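Local structure of 3-oxoacyl-[acyl-carrier-protein] synthase, mitochondrial (Arabidopsis thaliana, 2IX4) at residues M10-G15 / G358-A363; T21-R24 / G28-G31; S351-A356 / A366-F371. The protein catalyses the condensation steps of mitochondrial fatty acid synthesis, lengthening acyl chains by two carbons taken from malonyl-ACP. All blocks are in the same frame, centred on the assembly; numbering follows the deposited sequence.

Contact 1 of 3, residues M10-G15 / G358-A363; sequences MVTPLG and GHLLGA
Thr12 OG1 is held by two groups, Leu14 N and Thr21 OG1, while the methyl CG2 of Thr12 faces Leu360 CD1 at 4.4 Å. Leu14 N donates to Thr12 OG1 over 3.1 Å, an ST turn, and Thr21 OG1 of helix 18-26 shares a second hydrogen bond with it. A chi1 of 70° sets OG1 between the backbone N and the carbonyl carbon of Thr12, and thereby lays CG2 anti to that carbon. The ST turn sits on a type I beta turn, Thr12 to Gly15, which folds strand 3-12 back onto strand 15-16. Pro13, at the bend, meets Leu360 tip to tip: Leu360 CD2 lies 3.8 Å from Pro13 CD and 3.9 Å from Pro13 CG. The other branch of the leucine, CD1, rests on Val367 of helix 364-378. Next along the loop, Leu361 CD2 stands 3.9 Å above the centre of the ring of His359, a predicted catalytic residue, and Leu361 and Gly362 line the hexanoic acid pocket. With the Thr12 hydroxyl bonded by Leu14 N and Thr21, the loop and the turn meet here by apolar contact alone, Leu360 between Pro13 and Val367.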
loop_
_atom_site.group_PDB
_atom_site.type_symbol
_atom_site.label_atom_id
_atom_site.label_comp_id
_atom_site.label_asym_id
_atom_site.label_seq_id
_atom_site.Cartn_x
_atom_site.Cartn_y
_atom_site.Cartn_z
ATOM N N MET A 10 -8.109 0.955 19.221
ATOM C CA MET A 10 -8.994 1.455 18.165
ATOM C C MET A 10 -9.617 2.812 18.473
ATOM O O MET A 10 -9.760 3.206 19.636
ATOM C CB MET A 10 -10.090 0.426 17.834
ATOM C CG MET A 10 -11.180 0.269 18.901
ATOM S SD MET A 10 -11.991 -1.344 18.925
ATOM C CE MET A 10 -12.286 -1.632 17.185
ATOM N N VAL A 11 -9.965 3.519 17.404
ATOM C CA VAL A 11 -10.770 4.735 17.475
ATOM C C VAL A 11 -11.800 4.645 16.350
ATOM O O VAL A 11 -11.442 4.553 15.175
ATOM C CB VAL A 11 -9.896 6.038 17.429
ATOM C CG1 VAL A 11 -8.911 6.032 16.262
ATOM C CG2 VAL A 11 -10.763 7.290 17.411
ATOM N N THR A 12 -13.076 4.621 16.728
ATOM C CA THR A 12 -14.166 4.326 15.785
ATOM C C THR A 12 -15.324 5.313 15.963
ATOM O O THR A 12 -15.313 6.109 16.908
ATOM C CB THR A 12 -14.711 2.879 15.976
ATOM O OG1 THR A 12 -15.417 2.785 17.221
ATOM C CG2 THR A 12 -13.591 1.843 15.938
ATOM N N PRO A 13 -16.329 5.267 15.060
ATOM C CA PRO A 13 -17.558 6.041 15.264
ATOM C C PRO A 13 -18.369 5.654 16.510
ATOM O O PRO A 13 -19.330 6.347 16.852
ATOM C CB PRO A 13 -18.363 5.758 13.990
ATOM C CG PRO A 13 -17.331 5.359 12.982
ATOM C CD PRO A 13 -16.369 4.546 13.773
ATOM N N LEU A 14 -17.990 4.560 17.170
ATOM C CA LEU A 14 -18.592 4.168 18.444
ATOM C C LEU A 14 -17.738 4.606 19.631
ATOM O O LEU A 14 -18.021 4.239 20.776
ATOM C CB LEU A 14 -18.832 2.654 18.497
ATOM C CG LEU A 14 -19.725 2.023 17.420
ATOM C CD1 LEU A 14 -19.733 0.508 17.562
ATOM C CD2 LEU A 14 -21.145 2.581 17.472
ATOM N N GLY A 15 -16.690 5.380 19.354
ATOM C CA GLY A 15 -15.860 5.958 20.408
ATOM C C GLY A 15 -14.372 5.709 20.262
ATOM O O GLY A 15 -13.939 4.874 19.466
ATOM N N GLY A 358 -20.453 1.681 10.259
ATOM C CA GLY A 358 -20.338 2.101 8.868
ATOM C C GLY A 358 -19.162 1.385 8.218
ATOM O O GLY A 358 -18.524 0.521 8.837
ATOM N N HIS A 359 -18.871 1.740 6.971
ATOM C CA HIS A 359 -17.731 1.173 6.260
ATOM C C HIS A 359 -16.472 2.001 6.528
ATOM O O HIS A 359 -16.309 3.095 5.976
ATOM C CB HIS A 359 -18.018 1.104 4.757
ATOM C CG HIS A 359 -17.098 0.194 4.003
ATOM N ND1 HIS A 359 -15.874 -0.209 4.495
ATOM C CD2 HIS A 359 -17.212 -0.368 2.777
ATOM C CE1 HIS A 359 -15.285 -0.999 3.615
ATOM N NE2 HIS A 359 -16.075 -1.110 2.564
ATOM N N LEU A 360 -15.583 1.475 7.371
ATOM C CA LEU A 360 -14.358 2.192 7.746
ATOM C C LEU A 360 -13.257 2.101 6.685
ATOM O O LEU A 360 -12.121 2.519 6.925
ATOM C CB LEU A 360 -13.827 1.734 9.112
ATOM C CG LEU A 360 -14.661 1.907 10.389
ATOM C CD1 LEU A 360 -13.734 2.037 11.588
ATOM C CD2 LEU A 360 -15.603 3.096 10.338
ATOM N N LEU A 361 -13.607 1.546 5.525
ATOM C CA LEU A 361 -12.740 1.503 4.347
ATOM C C LEU A 361 -11.396 0.815 4.631
ATOM O O LEU A 361 -11.369 -0.383 4.903
ATOM C CB LEU A 361 -12.578 2.909 3.733
ATOM C CG LEU A 361 -13.854 3.667 3.308
ATOM C CD1 LEU A 361 -13.522 5.060 2.779
ATOM C CD2 LEU A 361 -14.671 2.898 2.273
ATOM N N GLY A 362 -10.296 1.563 4.580
ATOM C CA GLY A 362 -8.964 1.018 4.872
ATOM C C GLY A 362 -8.787 0.500 6.288
ATOM O O GLY A 362 -7.912 -0.331 6.546
ATOM N N ALA A 363 -9.613 0.991 7.211
ATOM C CA ALA A 363 -9.556 0.564 8.606
ATOM C C ALA A 363 -10.525 -0.575 8.931
ATOM O O ALA A 363 -10.433 -1.183 9.998
ATOM C CB ALA A 363 -9.801 1.749 9.530
#

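Contact 2 of 3, residues T21-R24 / G28-G31; sequences TWRR and GECG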
loop_
_atom_site.group_PDB
_atom_site.type_symbol
_atom_site.label_atom_id
_atom_site.label_comp_id
_atom_site.label_asym_id
_atom_site.label_seq_id
_atom_site.Cartn_x
_atom_site.Cartn_y
_atom_site.Cartn_z
ATOM N N THR A 21 -15.844 1.318 22.361
ATOM C CA THR A 21 -16.320 0.789 21.077
ATOM C C THR A 21 -17.057 -0.543 21.252
ATOM O O THR A 21 -18.195 -0.687 20.803
ATOM C CB THR A 21 -15.160 0.640 20.059
ATOM O OG1 THR A 21 -14.657 1.936 19.719
ATOM C CG2 THR A 21 -15.624 -0.066 18.781
ATOM N N TRP A 22 -16.405 -1.497 21.916
ATOM C CA TRP A 22 -16.975 -2.825 22.165
ATOM C C TRP A 22 -18.268 -2.797 22.992
ATOM O O TRP A 22 -19.217 -3.521 22.675
ATOM C CB TRP A 22 -15.937 -3.738 22.832
ATOM C CG TRP A 22 -16.402 -5.155 23.039
ATOM C CD1 TRP A 22 -16.704 -5.750 24.229
ATOM C CD2 TRP A 22 -16.620 -6.147 22.026
ATOM N NE1 TRP A 22 -17.092 -7.052 24.022
ATOM C CE2 TRP A 22 -17.051 -7.320 22.680
ATOM C CE3 TRP A 22 -16.490 -6.157 20.629
ATOM C CZ2 TRP A 22 -17.351 -8.499 21.985
ATOM C CZ3 TRP A 22 -16.792 -7.326 19.938
ATOM C CH2 TRP A 22 -17.217 -8.481 20.619
ATOM N N ARG A 23 -18.301 -1.970 24.037
ATOM C CA ARG A 23 -19.486 -1.850 24.891
ATOM C C ARG A 23 -20.687 -1.361 24.087
ATOM O O ARG A 23 -21.764 -1.954 24.147
ATOM C CB ARG A 23 -19.233 -0.899 26.064
ATOM C CG ARG A 23 -20.035 -1.241 27.314
ATOM C CD ARG A 23 -20.790 -0.045 27.902
ATOM N NE ARG A 23 -20.041 1.212 27.869
ATOM C CZ ARG A 23 -20.457 2.325 27.267
ATOM N NH1 ARG A 23 -21.632 2.360 26.646
ATOM N NH2 ARG A 23 -19.700 3.414 27.296
ATOM N N ARG A 24 -20.487 -0.285 23.329
ATOM C CA ARG A 24 -21.549 0.304 22.516
ATOM C C ARG A 24 -21.978 -0.596 21.356
ATOM O O ARG A 24 -23.158 -0.631 20.995
ATOM C CB ARG A 24 -21.127 1.690 22.019
ATOM C CG ARG A 24 -21.092 2.746 23.133
ATOM C CD ARG A 24 -20.754 4.140 22.617
ATOM N NE ARG A 24 -21.604 4.546 21.497
ATOM C CZ ARG A 24 -21.477 5.685 20.819
ATOM N NH1 ARG A 24 -20.531 6.562 21.142
ATOM N NH2 ARG A 24 -22.302 5.952 19.813
ATOM N N GLY A 28 -25.777 -2.513 20.929
ATOM C CA GLY A 28 -26.560 -2.277 19.718
ATOM C C GLY A 28 -26.634 -0.832 19.273
ATOM O O GLY A 28 -27.598 -0.428 18.617
ATOM N N GLU A 29 -25.617 -0.049 19.624
ATOM C CA GLU A 29 -25.584 1.365 19.260
ATOM C C GLU A 29 -25.035 1.572 17.848
ATOM O O GLU A 29 -24.471 0.651 17.245
ATOM C CB GLU A 29 -24.829 2.186 20.310
ATOM C CG GLU A 29 -25.576 2.259 21.650
ATOM C CD GLU A 29 -24.899 3.137 22.682
ATOM O OE1 GLU A 29 -24.507 4.273 22.348
ATOM O OE2 GLU A 29 -24.774 2.697 23.844
ATOM N N CYS A 30 -25.223 2.781 17.325
ATOM C CA CYS A 30 -24.912 3.103 15.935
ATOM C C CYS A 30 -24.248 4.475 15.848
ATOM O O CYS A 30 -24.722 5.443 16.453
ATOM C CB CYS A 30 -26.195 3.076 15.104
ATOM S SG CYS A 30 -25.975 3.414 13.355
ATOM N N GLY A 31 -23.148 4.553 15.100
ATOM C CA GLY A 31 -22.373 5.788 14.993
ATOM C C GLY A 31 -22.687 6.661 13.790
ATOM O O GLY A 31 -21.984 7.645 13.540
#
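Arg24 and Glu29 meet twice, through side chains and through backbone. The salt bridge runs from Arg24 NE to Glu29 OE1 at 3.0 Å; the two chains cross at about a right angle, and the carboxylate approaches the guanidinium obliquely, their planes 27° apart. A bend at chi3 of Arg24 (52°) turns the guanidinium out of the line of its methylenes, and Glu29 OE1 also lies 3.8 Å from both Arg24 CG and Arg24 CD. Alongside the salt bridge, in the backbone, Glu29 N donates to Arg24 O over 2.9 Å. Arg23, modelled in two conformers, is at most a doubtful further partner for the Glu29 carboxylate. Further out, Cys30 O lies near the edge of the Arg24 guanidinium and accepts a hydrogen bond from Gln233, while Leu14 O packs against Arg24 CD. Gly28, at positive phi, reverses the chain so that Glu29 comes back beside the last turn. The bond from Glu29 N to Arg24 O is the six-to-one bond of the Schellman motif that closes helix 18-26 ahead of strand 32-34.

Contact 3 of 3, residues S351-A356 / A366-F371; sequences SSTKGA and AVEAIF. With K (potassium ion), chain D.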
loop_
_atom_site.group_PDB
_atom_site.type_symbol
_atom_site.label_atom_id
_atom_site.label_comp_id
_atom_site.label_asym_id
_atom_site.label_seq_id
_atom_site.Cartn_x
_atom_site.Cartn_y
_atom_site.Cartn_z
ATOM N N SER A 351 -22.327 -12.349 11.471
ATOM C CA SER A 351 -22.906 -11.014 11.463
ATOM C C SER A 351 -21.989 -10.048 10.736
ATOM O O SER A 351 -20.806 -10.335 10.542
ATOM C CB SER A 351 -23.140 -10.523 12.896
ATOM O OG SER A 351 -21.917 -10.421 13.607
ATOM N N SER A 352 -22.546 -8.913 10.323
ATOM C CA SER A 352 -21.748 -7.775 9.891
ATOM C C SER A 352 -21.945 -6.628 10.873
ATOM O O SER A 352 -23.078 -6.291 11.223
ATOM C CB SER A 352 -22.131 -7.324 8.489
ATOM O OG SER A 352 -21.473 -6.105 8.178
ATOM N N THR A 353 -20.838 -6.036 11.311
ATOM C CA THR A 353 -20.876 -4.955 12.293
ATOM C C THR A 353 -20.907 -3.569 11.636
ATOM O O THR A 353 -20.867 -2.542 12.324
ATOM C CB THR A 353 -19.696 -5.058 13.290
ATOM O OG1 THR A 353 -18.493 -5.371 12.582
ATOM C CG2 THR A 353 -19.957 -6.144 14.308
ATOM N N LYS A 354 -21.011 -3.549 10.309
ATOM C CA LYS A 354 -21.018 -2.300 9.541
ATOM C C LYS A 354 -22.317 -1.496 9.670
ATOM O O LYS A 354 -22.351 -0.312 9.332
ATOM C CB LYS A 354 -20.680 -2.565 8.069
ATOM C CG LYS A 354 -19.202 -2.878 7.837
ATOM C CD LYS A 354 -18.840 -2.804 6.361
ATOM C CE LYS A 354 -17.347 -2.976 6.121
ATOM N NZ LYS A 354 -16.869 -4.351 6.450
ATOM N N GLY A 355 -23.380 -2.132 10.153
ATOM C CA GLY A 355 -24.599 -1.407 10.515
ATOM C C GLY A 355 -24.333 -0.395 11.622
ATOM O O GLY A 355 -24.970 0.657 11.673
ATOM N N ALA A 356 -23.372 -0.717 12.490
ATOM C CA ALA A 356 -23.020 0.105 13.653
ATOM C C ALA A 356 -21.874 1.090 13.394
ATOM O O ALA A 356 -21.950 2.259 13.782
ATOM C CB ALA A 356 -22.674 -0.793 14.833
ATOM N N ALA A 366 -9.176 -4.072 9.941
ATOM C CA ALA A 366 -8.450 -4.057 11.209
ATOM C C ALA A 366 -9.398 -3.963 12.393
ATOM O O ALA A 366 -9.241 -4.680 13.384
ATOM C CB ALA A 366 -7.461 -2.914 11.236
ATOM N N VAL A 367 -10.368 -3.060 12.287
ATOM C CA VAL A 367 -11.400 -2.890 13.307
ATOM C C VAL A 367 -12.201 -4.191 13.485
ATOM O O VAL A 367 -12.464 -4.628 14.606
ATOM C CB VAL A 367 -12.312 -1.684 12.948
ATOM C CG1 VAL A 367 -13.662 -1.762 13.649
ATOM C CG2 VAL A 367 -11.598 -0.365 13.278
ATOM N N GLU A 368 -12.551 -4.822 12.371
ATOM C CA GLU A 368 -13.373 -6.024 12.408
ATOM C C GLU A 368 -12.591 -7.272 12.834
ATOM O O GLU A 368 -13.176 -8.225 13.355
ATOM C CB GLU A 368 -14.094 -6.197 11.072
ATOM C CG GLU A 368 -15.160 -5.122 10.866
ATOM C CD GLU A 368 -15.542 -4.885 9.416
ATOM O OE1 GLU A 368 -15.273 -5.753 8.550
ATOM O OE2 GLU A 368 -16.135 -3.819 9.144
ATOM N N ALA A 369 -11.270 -7.251 12.644
ATOM C CA ALA A 369 -10.401 -8.284 13.201
ATOM C C ALA A 369 -10.374 -8.171 14.723
ATOM O O ALA A 369 -10.384 -9.177 15.427
ATOM C CB ALA A 369 -8.991 -8.180 12.623
ATOM N N ILE A 370 -10.345 -6.938 15.222
ATOM C CA ILE A 370 -10.429 -6.674 16.658
ATOM C C ILE A 370 -11.752 -7.190 17.234
ATOM O O ILE A 370 -11.763 -7.831 18.287
ATOM C CB ILE A 370 -10.198 -5.170 16.975
ATOM C CG1 ILE A 370 -8.743 -4.795 16.661
ATOM C CG2 ILE A 370 -10.539 -4.849 18.434
ATOM C CD1 ILE A 370 -8.438 -3.294 16.654
ATOM N N PHE A 371 -12.855 -6.935 16.527
ATOM C CA PHE A 371 -14.166 -7.453 16.928
ATOM C C PHE A 371 -14.162 -8.982 17.009
ATOM O O PHE A 371 -14.741 -9.559 17.934
ATOM C CB PHE A 371 -15.281 -6.982 15.979
ATOM C CG PHE A 371 -15.577 -5.501 16.046
ATOM C CD1 PHE A 371 -16.251 -4.876 14.998
ATOM C CD2 PHE A 371 -15.189 -4.733 17.145
ATOM C CE1 PHE A 371 -16.533 -3.510 15.039
ATOM C CE2 PHE A 371 -15.465 -3.369 17.192
ATOM C CZ PHE A 371 -16.138 -2.755 16.136
HETATM K K K D . -15.128 -8.463 8.370
HETATM O O HOH W 1 -17.696 -3.089 11.309
#
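Lys354 crosses Glu368 at about a right angle and grips both carboxylate oxygens. Extended through its middle, the lysine bends only at chi4 (67°), which brings Lys354 NZ to 2.8 Å from Glu368 OE2, on that oxygen's syn lone pair; a weak second bond joins Lys354 NZ to Glu368 OE1 at 3.0 Å. NZ also donates to the carbonyl of His320, a predicted catalytic residue. Glu368, extended beyond CG, reaches from helix 364-378 to the potassium ion, which Glu368 OE1 binds at 2.7 Å beside Asn318, Ala319, Ser414 and Asn415. One residue before the lysine, Thr353 has a chi1 of 43°, which tucks its hydroxyl over its own backbone. There Thr353 OG1 holds a water at 2.7 Å, and this water donates to Glu368 OE2 over 2.8 Å. The same hydroxyl comes up at the edge of the Phe371 ring, near its plane, with Thr353 OG1 3.3 Å from Phe371 CD1. Ser352 OG accepts a weak capping bond from Lys354 N. Ammonium, potassium and water thus grip both oxygens of the buried carboxylate and fix its rotation, while the lysine links helix 364-378 to the His320 carbonyl.

In the fold
The three contacts form one cluster: contacts 1 and 3 have centres about 9 Å apart, and the centre of contact 2 is about 11 Å from each. Contacts 1 and 3 are buried, within about 7 Å of the chain's centre, contact 2 at the surface. Along the sequence contact 2 is nested inside the loop closed by contact 1, contact 3 comes after contact 2, and contact 3 interleaves with contact 1. Met10 of strand 3-12 packs on Phe371 of helix 364-378, and Gly31 N probably bonds to Ala356 O at 2.9 Å. Within the thiolase-like fold of the beta-ketoacyl synthases, the amino-terminal strand and helix 18-26 are thereby tied to the carboxy-terminal segments that carry His359 and the potassium site.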